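Long-range contacts in WZI (Escherichia coli, PDB 2YNK), which is an outer-membrane beta-barrel lectin that underpins group 1 capsule assembly, probably by holding capsular polysaccharide at the cell surface: residues N6-N12 with Q150-Y156; A67-G73 with I450-L456; S95-A99 with L111-V115; L160-M166 with Y357-A362. All coordinates share one frame; numbering follows the deposited sequence.

Contact 1 of 4, residues N6-N12 with Q150-Y156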
loop_
_atom_site.group_PDB
_atom_site.type_symbol
_atom_site.label_atom_id
_atom_site.label_comp_id
_atom_site.label_asym_id
_atom_site.label_seq_id
_atom_site.Cartn_x
_atom_site.Cartn_y
_atom_site.Cartn_z
ATOM N N ASN A 6 -1.998 3.294 -5.094
ATOM C CA ASN A 6 -0.890 2.347 -5.076
ATOM C C ASN A 6 -0.499 1.852 -6.466
ATOM O O ASN A 6 -1.213 1.060 -7.064
ATOM C CB ASN A 6 -1.231 1.117 -4.218
ATOM C CG ASN A 6 -1.619 1.466 -2.802
ATOM O OD1 ASN A 6 -1.916 2.617 -2.480
ATOM N ND2 ASN A 6 -1.633 0.462 -1.947
ATOM N N ASP A 7 0.629 2.335 -6.980
ATOM C CA ASP A 7 1.274 1.754 -8.160
ATOM C C ASP A 7 2.654 1.321 -7.714
ATOM O O ASP A 7 3.317 2.035 -6.975
ATOM C CB ASP A 7 1.390 2.782 -9.272
ATOM C CG ASP A 7 1.976 2.198 -10.548
ATOM O OD1 ASP A 7 1.375 1.248 -11.095
ATOM O OD2 ASP A 7 3.028 2.699 -11.017
ATOM N N ASN A 8 3.090 0.150 -8.139
ATOM C CA ASN A 8 4.319 -0.420 -7.592
ATOM C C ASN A 8 5.547 0.094 -8.346
ATOM O O ASN A 8 6.568 0.396 -7.737
ATOM C CB ASN A 8 4.257 -1.945 -7.623
ATOM C CG ASN A 8 5.453 -2.593 -6.975
ATOM O OD1 ASN A 8 5.811 -2.276 -5.846
ATOM N ND2 ASN A 8 6.074 -3.522 -7.681
ATOM N N ASP A 9 5.430 0.185 -9.672
ATOM C CA ASP A 9 6.484 0.744 -10.511
ATOM C C ASP A 9 6.790 2.193 -10.145
ATOM O O ASP A 9 7.960 2.556 -9.999
ATOM C CB ASP A 9 6.122 0.632 -11.997
ATOM C CG ASP A 9 6.396 -0.755 -12.565
ATOM O OD1 ASP A 9 6.941 -1.603 -11.826
ATOM O OD2 ASP A 9 6.073 -1.002 -13.754
ATOM N N LEU A 10 5.743 3.001 -9.975
ATOM C CA LEU A 10 5.904 4.411 -9.594
ATOM C C LEU A 10 6.613 4.558 -8.250
ATOM O O LEU A 10 7.574 5.332 -8.120
ATOM C CB LEU A 10 4.545 5.122 -9.517
ATOM C CG LEU A 10 4.609 6.644 -9.324
ATOM C CD1 LEU A 10 5.242 7.287 -10.554
ATOM C CD2 LEU A 10 3.236 7.245 -9.054
ATOM N N ARG A 11 6.115 3.817 -7.261
ATOM C CA ARG A 11 6.620 3.898 -5.899
ATOM C C ARG A 11 8.097 3.577 -5.834
ATOM O O ARG A 11 8.831 4.259 -5.142
ATOM C CB ARG A 11 5.856 2.948 -4.952
ATOM C CG ARG A 11 6.529 2.847 -3.592
ATOM C CD ARG A 11 5.673 2.299 -2.471
ATOM N NE ARG A 11 6.453 2.383 -1.239
ATOM C CZ ARG A 11 6.357 1.572 -0.191
ATOM N NH1 ARG A 11 5.481 0.577 -0.166
ATOM N NH2 ARG A 11 7.159 1.763 0.853
ATOM N N ASN A 12 8.526 2.525 -6.520
ATOM C CA ASN A 12 9.925 2.113 -6.465
ATOM C C ASN A 12 10.840 3.166 -7.142
ATOM O O ASN A 12 11.933 3.462 -6.656
ATOM C CB ASN A 12 10.109 0.726 -7.094
ATOM C CG ASN A 12 9.342 -0.369 -6.352
ATOM O OD1 ASN A 12 8.497 -1.048 -6.936
ATOM N ND2 ASN A 12 9.628 -0.539 -5.064
ATOM N N GLN A 150 -5.685 2.470 0.032
ATOM C CA GLN A 150 -4.676 3.257 0.745
ATOM C C GLN A 150 -3.431 2.425 1.017
ATOM O O GLN A 150 -3.420 1.194 0.801
ATOM C CB GLN A 150 -5.232 3.754 2.080
ATOM C CG GLN A 150 -6.340 4.786 1.978
ATOM C CD GLN A 150 -7.280 4.733 3.170
ATOM O OE1 GLN A 150 -7.959 3.721 3.408
ATOM N NE2 GLN A 150 -7.342 5.829 3.917
ATOM N N TRP A 151 -2.389 3.113 1.481
ATOM C CA TRP A 151 -1.247 2.459 2.106
ATOM C C TRP A 151 -0.709 3.332 3.177
ATOM O O TRP A 151 -0.331 4.476 2.909
ATOM C CB TRP A 151 -0.165 2.171 1.098
ATOM C CG TRP A 151 0.968 1.330 1.620
ATOM C CD1 TRP A 151 2.123 1.763 2.261
ATOM C CD2 TRP A 151 1.106 -0.124 1.530
ATOM N NE1 TRP A 151 2.942 0.704 2.564
ATOM C CE2 TRP A 151 2.385 -0.457 2.152
ATOM C CE3 TRP A 151 0.322 -1.147 1.012
ATOM C CZ2 TRP A 151 2.837 -1.764 2.236
ATOM C CZ3 TRP A 151 0.796 -2.458 1.098
ATOM C CH2 TRP A 151 2.023 -2.753 1.690
ATOM N N TRP A 152 -0.669 2.809 4.401
ATOM C CA TRP A 152 -0.183 3.572 5.554
ATOM C C TRP A 152 1.112 3.027 6.109
ATOM O O TRP A 152 1.123 2.037 6.856
ATOM C CB TRP A 152 -1.251 3.613 6.631
ATOM C CG TRP A 152 -2.352 4.595 6.342
ATOM C CD1 TRP A 152 -2.612 5.275 5.154
ATOM C CD2 TRP A 152 -3.413 5.014 7.252
ATOM N NE1 TRP A 152 -3.718 6.069 5.279
ATOM C CE2 TRP A 152 -4.234 5.968 6.512
ATOM C CE3 TRP A 152 -3.753 4.703 8.556
ATOM C CZ2 TRP A 152 -5.327 6.578 7.076
ATOM C CZ3 TRP A 152 -4.857 5.327 9.121
ATOM C CH2 TRP A 152 -5.627 6.240 8.398
ATOM N N GLY A 153 2.219 3.679 5.739
ATOM C CA GLY A 153 3.518 3.380 6.318
ATOM C C GLY A 153 4.602 3.103 5.303
ATOM O O GLY A 153 4.338 3.043 4.110
ATOM N N PRO A 154 5.837 2.913 5.782
ATOM C CA PRO A 154 7.008 2.822 4.928
ATOM C C PRO A 154 7.337 1.420 4.447
ATOM O O PRO A 154 8.297 1.239 3.692
ATOM C CB PRO A 154 8.119 3.323 5.841
ATOM C CG PRO A 154 7.697 2.863 7.193
ATOM C CD PRO A 154 6.197 2.827 7.208
ATOM N N GLY A 155 6.549 0.436 4.859
ATOM C CA GLY A 155 6.830 -0.940 4.509
ATOM C C GLY A 155 6.560 -1.200 3.051
ATOM O O GLY A 155 5.755 -0.501 2.431
ATOM N N TYR A 156 7.244 -2.211 2.515
ATOM C CA TYR A 156 7.049 -2.655 1.142
ATOM C C TYR A 156 6.206 -3.924 1.069
ATOM O O TYR A 156 5.524 -4.167 0.074
ATOM C CB TYR A 156 8.401 -2.872 0.458
ATOM C CG TYR A 156 9.078 -1.577 0.066
ATOM C CD1 TYR A 156 8.668 -0.875 -1.054
ATOM C CD2 TYR A 156 10.108 -1.042 0.833
ATOM C CE1 TYR A 156 9.274 0.318 -1.421
ATOM C CE2 TYR A 156 10.724 0.146 0.475
ATOM C CZ TYR A 156 10.304 0.823 -0.657
ATOM O OH TYR A 156 10.887 2.010 -1.019
HETATM O O HOH W 1 8.923 3.649 -0.714
#
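R11, one turn into the N-terminal helix 8-19, forms a guanidinium-tyrosine stack with Y156 inside the barrel of Wzi, and around it lies the tight half of the contact. The guanidinium rests flat on the ring, the two planes 10° apart and their centres 3.9 Å apart. NH2 hovers over the middle of the ring, while CZ is off-centre, so the cation-pi contact is displaced toward CE1. The same plane is pinned at its edge: NH1 (2.8 Å) and NH2 (3.1 Å) of R11 both end on G155 O, a forked end-on grip, and a weak bond from NH2 to P154 O adds to it. With CG anti to the backbone N (chi1 170°) and the chain stretched from CG to NE, the arginine reaches from the helix to the 153-156 loop. The indole of W151 lies obliquely by NH1, its NE1 giving G155 O a further weak bond. F86 adds a second cation-pi partner to R11, and E313 holds Y156 OH.

The N6 end is looser. The N6 amide stands 75° from the W151 ring plane and gives Q150 O a weak bond from ND2 at 3.4 Å. Back at the tight end, R11 NE donates to an ordered water at 2.8 Å, and this water lies 2.6 Å from Y156 OH.

Contact 2 of 4, residues A67-G73 with I450-L456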
loop_
_atom_site.group_PDB
_atom_site.type_symbol
_atom_site.label_atom_id
_atom_site.label_comp_id
_atom_site.label_asym_id
_atom_site.label_seq_id
_atom_site.Cartn_x
_atom_site.Cartn_y
_atom_site.Cartn_z
ATOM N N ALA A 67 -4.088 7.955 -18.170
ATOM C CA ALA A 67 -4.528 8.014 -19.569
ATOM C C ALA A 67 -6.050 8.086 -19.690
ATOM O O ALA A 67 -6.770 7.504 -18.883
ATOM C CB ALA A 67 -4.010 6.803 -20.331
ATOM N N ASP A 68 -6.528 8.787 -20.714
ATOM C CA ASP A 68 -7.968 8.996 -20.918
ATOM C C ASP A 68 -8.776 7.723 -20.739
ATOM O O ASP A 68 -9.817 7.723 -20.083
ATOM C CB ASP A 68 -8.240 9.556 -22.325
ATOM C CG ASP A 68 -7.843 11.015 -22.469
ATOM O OD1 ASP A 68 -7.667 11.695 -21.442
ATOM O OD2 ASP A 68 -7.716 11.484 -23.621
ATOM N N PHE A 69 -8.295 6.648 -21.346
ATOM C CA PHE A 69 -8.953 5.356 -21.266
ATOM C C PHE A 69 -7.880 4.293 -21.072
ATOM O O PHE A 69 -6.840 4.334 -21.724
ATOM C CB PHE A 69 -9.784 5.111 -22.526
ATOM C CG PHE A 69 -10.427 3.756 -22.575
ATOM C CD1 PHE A 69 -11.260 3.329 -21.545
ATOM C CD2 PHE A 69 -10.213 2.906 -23.656
ATOM C CE1 PHE A 69 -11.859 2.076 -21.585
ATOM C CE2 PHE A 69 -10.813 1.653 -23.703
ATOM C CZ PHE A 69 -11.636 1.238 -22.666
ATOM N N ARG A 70 -8.119 3.364 -20.148
ATOM C CA ARG A 70 -7.106 2.383 -19.787
ATOM C C ARG A 70 -7.689 0.994 -19.571
ATOM O O ARG A 70 -8.593 0.805 -18.756
ATOM C CB ARG A 70 -6.374 2.842 -18.538
ATOM C CG ARG A 70 -5.012 2.193 -18.382
ATOM C CD ARG A 70 -4.107 2.983 -17.452
ATOM N NE ARG A 70 -3.881 2.316 -16.174
ATOM C CZ ARG A 70 -2.863 1.499 -15.911
ATOM N NH1 ARG A 70 -1.950 1.209 -16.835
ATOM N NH2 ARG A 70 -2.756 0.961 -14.704
ATOM N N VAL A 71 -7.177 0.025 -20.321
ATOM C CA VAL A 71 -7.598 -1.351 -20.171
ATOM C C VAL A 71 -6.511 -2.118 -19.442
ATOM O O VAL A 71 -5.342 -2.042 -19.819
ATOM C CB VAL A 71 -7.852 -2.020 -21.528
ATOM C CG1 VAL A 71 -8.135 -3.500 -21.324
ATOM C CG2 VAL A 71 -9.013 -1.345 -22.245
ATOM N N THR A 72 -6.901 -2.845 -18.400
ATOM C CA THR A 72 -5.964 -3.663 -17.635
ATOM C C THR A 72 -6.484 -5.089 -17.519
ATOM O O THR A 72 -7.696 -5.334 -17.555
ATOM C CB THR A 72 -5.702 -3.103 -16.222
ATOM O OG1 THR A 72 -6.914 -3.119 -15.455
ATOM C CG2 THR A 72 -5.135 -1.670 -16.297
ATOM N N GLY A 73 -5.544 -6.022 -17.392
ATOM C CA GLY A 73 -5.839 -7.440 -17.388
ATOM C C GLY A 73 -4.873 -8.177 -16.487
ATOM O O GLY A 73 -3.709 -7.777 -16.348
ATOM N N ILE A 450 -1.388 -7.090 -17.944
ATOM C CA ILE A 450 -1.249 -6.254 -19.124
ATOM C C ILE A 450 -1.851 -4.873 -18.872
ATOM O O ILE A 450 -2.829 -4.750 -18.145
ATOM C CB ILE A 450 -1.926 -6.928 -20.333
ATOM C CG1 ILE A 450 -1.442 -6.302 -21.639
ATOM C CG2 ILE A 450 -3.442 -6.860 -20.209
ATOM C CD1 ILE A 450 -1.789 -7.126 -22.857
ATOM N N GLU A 451 -1.242 -3.842 -19.458
ATOM C CA GLU A 451 -1.729 -2.465 -19.353
ATOM C C GLU A 451 -1.768 -1.828 -20.738
ATOM O O GLU A 451 -0.749 -1.813 -21.438
ATOM C CB GLU A 451 -0.796 -1.634 -18.474
ATOM C CG GLU A 451 -0.669 -2.096 -17.027
ATOM C CD GLU A 451 0.278 -1.217 -16.209
ATOM O OE1 GLU A 451 1.195 -0.609 -16.802
ATOM O OE2 GLU A 451 0.104 -1.118 -14.970
ATOM N N ILE A 452 -2.930 -1.305 -21.126
ATOM C CA ILE A 452 -3.089 -0.636 -22.421
ATOM C C ILE A 452 -3.727 0.737 -22.228
ATOM O O ILE A 452 -4.936 0.837 -22.019
ATOM C CB ILE A 452 -3.964 -1.453 -23.404
ATOM C CG1 ILE A 452 -3.455 -2.890 -23.566
ATOM C CG2 ILE A 452 -3.977 -0.782 -24.770
ATOM C CD1 ILE A 452 -3.955 -3.839 -22.507
ATOM N N PRO A 453 -2.919 1.805 -22.290
ATOM C CA PRO A 453 -3.468 3.163 -22.228
ATOM C C PRO A 453 -3.852 3.715 -23.606
ATOM O O PRO A 453 -3.158 3.458 -24.575
ATOM C CB PRO A 453 -2.326 3.982 -21.610
ATOM C CG PRO A 453 -1.196 3.030 -21.371
ATOM C CD PRO A 453 -1.453 1.821 -22.207
ATOM N N PHE A 454 -4.955 4.458 -23.666
ATOM C CA PHE A 454 -5.506 5.010 -24.907
ATOM C C PHE A 454 -5.828 6.488 -24.717
ATOM O O PHE A 454 -6.211 6.900 -23.624
ATOM C CB PHE A 454 -6.829 4.327 -25.267
ATOM C CG PHE A 454 -6.702 2.896 -25.706
ATOM C CD1 PHE A 454 -6.172 2.578 -26.953
ATOM C CD2 PHE A 454 -7.178 1.862 -24.903
ATOM C CE1 PHE A 454 -6.079 1.258 -27.373
ATOM C CE2 PHE A 454 -7.094 0.540 -25.318
ATOM C CZ PHE A 454 -6.543 0.238 -26.554
ATOM N N SER A 455 -5.720 7.270 -25.792
ATOM C CA SER A 455 -6.174 8.670 -25.804
ATOM C C SER A 455 -7.583 8.770 -26.384
ATOM O O SER A 455 -7.989 7.930 -27.192
ATOM C CB SER A 455 -5.237 9.543 -26.642
ATOM O OG SER A 455 -3.892 9.411 -26.218
ATOM N N LEU A 456 -8.317 9.806 -25.972
ATOM C CA LEU A 456 -9.661 10.095 -26.498
ATOM C C LEU A 456 -9.787 11.570 -26.866
ATOM O O LEU A 456 -8.951 12.109 -27.595
ATOM C CB LEU A 456 -10.732 9.716 -25.467
ATOM C CG LEU A 456 -10.964 8.213 -25.275
ATOM C CD1 LEU A 456 -11.758 7.930 -24.008
ATOM C CD2 LEU A 456 -11.658 7.628 -26.497
#
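F69 and F454 run side by side where the first and last strands of the barrel, 69-76 and 444-454, meet antiparallel and close it. Their rings touch rim to rim, centroids 5.7 Å apart and planes 20° from parallel, neither covering the other's face. V71 CG2 comes to the edge of the F454 ring at 4.1 Å, and L456 CD1 reaches F69 CB at 3.7 Å. V71 and I452 lie on this same face, as does I450, which touches a bound dodecane. On the other face, R70 and E451 lie side by side, pointing the same way, R70 bent at chi3, with guanidinium and carboxylate planes 76° apart. Their salt bridge is long, 3.5 Å from R70 NH2 to E451 OE2, and R61 is the stronger partner of E451. Main-chain bonds pair F69 with F454, V71 with I452 and G73 with I450; beyond the last rung, D68 OD2 accepts from L456 N at 3.0 Å through its anti lone pair. The seam is thus two-sided: a hydrocarbon face consistent with contact to lipid, and a face bearing R70 and E451, whose charge is shared with R61 of helix 49-65.

Contact 3 of 4, residues S95-A99 with L111-V115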
loop_
_atom_site.group_PDB
_atom_site.type_symbol
_atom_site.label_atom_id
_atom_site.label_comp_id
_atom_site.label_asym_id
_atom_site.label_seq_id
_atom_site.Cartn_x
_atom_site.Cartn_y
_atom_site.Cartn_z
ATOM N N SER A 95 -8.799 -11.307 -14.161
ATOM C CA SER A 95 -9.433 -10.012 -14.002
ATOM C C SER A 95 -9.352 -9.226 -15.300
ATOM O O SER A 95 -8.475 -9.455 -16.129
ATOM C CB SER A 95 -8.745 -9.252 -12.868
ATOM O OG SER A 95 -9.676 -8.500 -12.114
ATOM N N LEU A 96 -10.284 -8.305 -15.475
ATOM C CA LEU A 96 -10.240 -7.402 -16.600
ATOM C C LEU A 96 -10.836 -6.075 -16.181
ATOM O O LEU A 96 -11.949 -6.042 -15.663
ATOM C CB LEU A 96 -11.019 -7.988 -17.760
ATOM C CG LEU A 96 -10.909 -7.224 -19.072
ATOM C CD1 LEU A 96 -9.448 -6.987 -19.434
ATOM C CD2 LEU A 96 -11.640 -8.015 -20.147
ATOM N N GLY A 97 -10.083 -4.993 -16.398
ATOM C CA GLY A 97 -10.462 -3.662 -15.931
ATOM C C GLY A 97 -10.552 -2.670 -17.068
ATOM O O GLY A 97 -9.666 -2.629 -17.924
ATOM N N LEU A 98 -11.635 -1.891 -17.086
ATOM C CA LEU A 98 -11.793 -0.767 -18.004
ATOM C C LEU A 98 -11.982 0.500 -17.185
ATOM O O LEU A 98 -12.878 0.557 -16.349
ATOM C CB LEU A 98 -13.009 -0.961 -18.915
ATOM C CG LEU A 98 -13.086 -2.214 -19.801
ATOM C CD1 LEU A 98 -14.272 -2.109 -20.754
ATOM C CD2 LEU A 98 -11.799 -2.445 -20.584
ATOM N N ALA A 99 -11.144 1.509 -17.426
ATOM C CA ALA A 99 -11.219 2.768 -16.683
ATOM C C ALA A 99 -11.267 3.996 -17.596
ATOM O O ALA A 99 -10.495 4.104 -18.545
ATOM C CB ALA A 99 -10.048 2.880 -15.724
ATOM N N LEU A 111 -13.252 6.509 -13.357
ATOM C CA LEU A 111 -14.364 5.568 -13.405
ATOM C C LEU A 111 -13.827 4.209 -13.807
ATOM O O LEU A 111 -13.395 4.020 -14.939
ATOM C CB LEU A 111 -15.430 6.008 -14.409
ATOM C CG LEU A 111 -16.169 7.308 -14.110
ATOM C CD1 LEU A 111 -17.304 7.502 -15.103
ATOM C CD2 LEU A 111 -16.687 7.320 -12.678
ATOM N N GLN A 112 -13.868 3.261 -12.879
ATOM C CA GLN A 112 -13.262 1.954 -13.086
ATOM C C GLN A 112 -14.316 0.842 -12.992
ATOM O O GLN A 112 -15.097 0.795 -12.046
ATOM C CB GLN A 112 -12.156 1.755 -12.047
ATOM C CG GLN A 112 -11.456 0.408 -12.081
ATOM C CD GLN A 112 -10.561 0.255 -13.275
ATOM O OE1 GLN A 112 -9.607 1.009 -13.441
ATOM N NE2 GLN A 112 -10.854 -0.730 -14.112
ATOM N N GLY A 113 -14.333 -0.038 -13.987
ATOM C CA GLY A 113 -15.151 -1.238 -13.957
ATOM C C GLY A 113 -14.242 -2.449 -14.017
ATOM O O GLY A 113 -13.249 -2.437 -14.740
ATOM N N ASN A 114 -14.571 -3.483 -13.241
ATOM C CA ASN A 114 -13.846 -4.753 -13.260
ATOM C C ASN A 114 -14.804 -5.949 -13.381
ATOM O O ASN A 114 -15.875 -5.968 -12.762
ATOM C CB ASN A 114 -13.034 -4.936 -11.977
ATOM C CG ASN A 114 -12.187 -3.741 -11.634
ATOM O OD1 ASN A 114 -11.274 -3.376 -12.373
ATOM N ND2 ASN A 114 -12.465 -3.139 -10.482
ATOM N N VAL A 115 -14.394 -6.945 -14.164
ATOM C CA VAL A 115 -15.054 -8.234 -14.220
ATOM C C VAL A 115 -14.023 -9.298 -13.867
ATOM O O VAL A 115 -12.850 -9.179 -14.230
ATOM C CB VAL A 115 -15.631 -8.524 -15.606
ATOM C CG1 VAL A 115 -14.514 -8.777 -16.597
ATOM C CG2 VAL A 115 -16.562 -9.724 -15.545
#
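Q112 leaves its strand with CG anti to the backbone N (chi1 177°), then bends sharply at chi2 (72°), which swings its amide back over the neighbouring strand above G97. NE2 stops 3.5 Å from G97 CA, where the glycine has no side chain to meet it, and donates to G113 O at 3.0 Å. That oxygen is doubly engaged: L98 N comes to it in the carbonyl plane at 2.9 Å, whereas Q112 NE2 approaches from above the plane. N114 OD1 comes to 3.7 Å from G97 CA, and its ND2 bonds to N128 of the next strand.

On the opposite face V115 places CG1 between its backbone N and carbonyl carbon, against L96 CB at 3.8 Å. L98 projects on this face too, across from G113, at the surface of the barrel. Regular antiparallel pairing underlies both faces: L96 and V115 exchange two main-chain bonds, and so do L98 and G113. CA-H...O contacts accompany the ladder, such as G97 CA to G113 O at 3.3 Å.

S95 touches a bound dodecane and L111 an octane, consistent with a wall that faces lipid. The two strands form the hairpin 95-104/107-116, flanked by strand 69-76, which bonds to G97 and A99, and by strand 127-138, which meets N114.

Contact 4 of 4, residues L160-M166 with Y357-A362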
loop_
_atom_site.group_PDB
_atom_site.type_symbol
_atom_site.label_atom_id
_atom_site.label_comp_id
_atom_site.label_asym_id
_atom_site.label_seq_id
_atom_site.Cartn_x
_atom_site.Cartn_y
_atom_site.Cartn_z
ATOM N N LEU A 160 0.907 -2.541 8.756
ATOM C CA LEU A 160 0.332 -3.213 9.915
ATOM C C LEU A 160 -1.042 -2.670 10.292
ATOM O O LEU A 160 -1.726 -3.267 11.137
ATOM C CB LEU A 160 1.247 -3.082 11.134
ATOM C CG LEU A 160 2.662 -3.653 11.038
ATOM C CD1 LEU A 160 3.439 -3.271 12.297
ATOM C CD2 LEU A 160 2.652 -5.159 10.834
ATOM N N ILE A 161 -1.450 -1.558 9.678
ATOM C CA ILE A 161 -2.673 -0.859 10.089
ATOM C C ILE A 161 -3.676 -0.626 8.968
ATOM O O ILE A 161 -4.865 -0.812 9.173
ATOM C CB ILE A 161 -2.345 0.492 10.756
ATOM C CG1 ILE A 161 -3.622 1.113 11.340
ATOM C CG2 ILE A 161 -1.644 1.429 9.771
ATOM C CD1 ILE A 161 -3.388 2.012 12.536
ATOM N N ARG A 162 -3.208 -0.183 7.805
ATOM C CA ARG A 162 -4.067 -0.042 6.641
ATOM C C ARG A 162 -3.273 -0.297 5.378
ATOM O O ARG A 162 -2.517 0.562 4.910
ATOM C CB ARG A 162 -4.739 1.329 6.582
ATOM C CG ARG A 162 -5.997 1.444 7.442
ATOM C CD ARG A 162 -7.166 0.584 6.953
ATOM N NE ARG A 162 -7.598 0.958 5.605
ATOM C CZ ARG A 162 -7.300 0.293 4.490
ATOM N NH1 ARG A 162 -6.579 -0.834 4.511
ATOM N NH2 ARG A 162 -7.731 0.767 3.325
ATOM N N GLY A 163 -3.461 -1.496 4.836
ATOM C CA GLY A 163 -2.818 -1.897 3.615
ATOM C C GLY A 163 -3.790 -2.111 2.475
ATOM O O GLY A 163 -4.841 -1.475 2.387
ATOM N N ASP A 164 -3.441 -3.105 1.669
ATOM C CA ASP A 164 -3.762 -3.202 0.264
ATOM C C ASP A 164 -4.315 -4.557 -0.115
ATOM O O ASP A 164 -4.594 -4.784 -1.289
ATOM C CB ASP A 164 -2.412 -3.116 -0.438
ATOM C CG ASP A 164 -2.469 -2.426 -1.738
ATOM O OD1 ASP A 164 -3.379 -1.601 -1.946
ATOM O OD2 ASP A 164 -1.563 -2.694 -2.538
ATOM N N ALA A 165 -4.446 -5.451 0.876
ATOM C CA ALA A 165 -4.542 -6.889 0.668
ATOM C C ALA A 165 -5.972 -7.360 0.880
ATOM O O ALA A 165 -6.245 -8.235 1.714
ATOM C CB ALA A 165 -3.604 -7.590 1.643
HETATM N N MSE A 166 -6.883 -6.762 0.122
HETATM C CA MSE A 166 -8.302 -6.714 0.477
HETATM C C MSE A 166 -8.951 -5.775 -0.492
HETATM O O MSE A 166 -8.279 -4.963 -1.122
HETATM C CB MSE A 166 -8.453 -6.110 1.872
HETATM C CG MSE A 166 -7.376 -5.018 2.010
HETATM SE SE MSE A 166 -8.158 -3.375 2.681
HETATM C CE MSE A 166 -8.596 -2.569 0.937
ATOM N N TYR A 357 -10.201 -11.054 4.082
ATOM C CA TYR A 357 -8.904 -10.524 3.735
ATOM C C TYR A 357 -8.571 -9.351 4.646
ATOM O O TYR A 357 -9.423 -8.492 4.917
ATOM C CB TYR A 357 -8.834 -10.224 2.247
ATOM C CG TYR A 357 -8.478 -11.482 1.461
ATOM C CD1 TYR A 357 -9.345 -12.573 1.431
ATOM C CD2 TYR A 357 -7.252 -11.604 0.804
ATOM C CE1 TYR A 357 -9.016 -13.735 0.755
ATOM C CE2 TYR A 357 -6.920 -12.761 0.119
ATOM C CZ TYR A 357 -7.809 -13.828 0.099
ATOM O OH TYR A 357 -7.493 -14.986 -0.583
ATOM N N PRO A 358 -7.350 -9.367 5.199
ATOM C CA PRO A 358 -6.933 -8.398 6.198
ATOM C C PRO A 358 -6.882 -6.960 5.669
ATOM O O PRO A 358 -6.438 -6.739 4.556
ATOM C CB PRO A 358 -5.525 -8.872 6.568
ATOM C CG PRO A 358 -5.044 -9.585 5.362
ATOM C CD PRO A 358 -6.254 -10.291 4.851
ATOM N N LEU A 359 -7.381 -6.032 6.481
ATOM C CA LEU A 359 -7.248 -4.605 6.277
ATOM C C LEU A 359 -5.842 -4.125 6.693
ATOM O O LEU A 359 -5.440 -3.005 6.391
ATOM C CB LEU A 359 -8.300 -3.855 7.109
ATOM C CG LEU A 359 -9.644 -3.505 6.478
ATOM C CD1 LEU A 359 -10.432 -4.757 6.130
ATOM C CD2 LEU A 359 -10.433 -2.623 7.433
ATOM N N GLY A 360 -5.122 -4.974 7.417
ATOM C CA GLY A 360 -3.768 -4.680 7.838
ATOM C C GLY A 360 -2.806 -5.434 6.964
ATOM O O GLY A 360 -2.892 -5.348 5.747
ATOM N N ASP A 361 -1.898 -6.180 7.581
ATOM C CA ASP A 361 -0.818 -6.848 6.853
ATOM C C ASP A 361 -1.319 -8.042 6.041
ATOM O O ASP A 361 -2.216 -8.758 6.468
ATOM C CB ASP A 361 0.269 -7.304 7.839
ATOM C CG ASP A 361 1.605 -7.601 7.161
ATOM O OD1 ASP A 361 1.731 -7.467 5.912
ATOM O OD2 ASP A 361 2.539 -7.974 7.901
ATOM N N ALA A 362 -0.703 -8.272 4.885
ATOM C CA ALA A 362 -1.145 -9.324 3.954
ATOM C C ALA A 362 -1.304 -10.724 4.602
ATOM O O ALA A 362 -2.151 -11.503 4.181
ATOM C CB ALA A 362 -0.212 -9.390 2.749
#
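L359 O is the polar centre of the contact, taking two hydrogen bonds from the loop 160-166. G163 N reaches it at 2.9 Å. R162 NH1 arrives at 3.1 Å, in the carbonyl plane and on a lone pair, with the oxygen lying at the edge of the guanidinium. Bends at chi2 and chi3 (-67° and -61°) fold the arginine back over its own loop, which lets NH1 also donate to G163 O at 2.8 Å. NH2 turns instead to Q150 OE1. The guanidinium thus links 357-362, its own loop and Q150, and R162 CA adds a CA-H...O contact to the same L359 oxygen. Two further polar ends bond outside the contact, the Y357 hydroxyl to Q79 and the D361 carboxylate to H330.

Apolar packing joins A165 and M166 to 357-362. A165 CB meets A362 CB at 4.0 Å. The selenium of selenomethionine M166 lies 4.1 Å from L359 CG, the two side chains crossing at about a right angle, while M166 CB backs onto Y357 CB. Y357 presents its ring edge to A165 O. At the other end L160 and D361 point the same way, side by side.

All of this is buried within the barrel. The loop 160-166 packs beside strand 151-152, with I161 also against strands 226-236 and 287-295, and the segment 357-362 begins on strand 357-358, which pairs with 353-354.

How the contacts relate
The four contacts form two pairs, one in the lumen and one in the wall. Contacts 1 and 4, centres about 13 Å apart, touch inside the barrel: W152 N probably bonds to R162 O at 3.0 Å, and W151 CZ3 packs on D164 CB. Contacts 2 and 3, centres about 10 Å apart, lie in one sheet, separated by the seam between strands 69-76 and 95-104, where T72 O probably bonds to G97 N at 2.7 Å. Between the pairs the centres of contacts 1 and 2 are about 21 Å apart, bridged by helix 49-65, whose R61 meets both D7 and E451. Bound alkanes lie against the wall contacts; the side chains of I161 and Q150 are about 8 and 11 Å from a bound hexane.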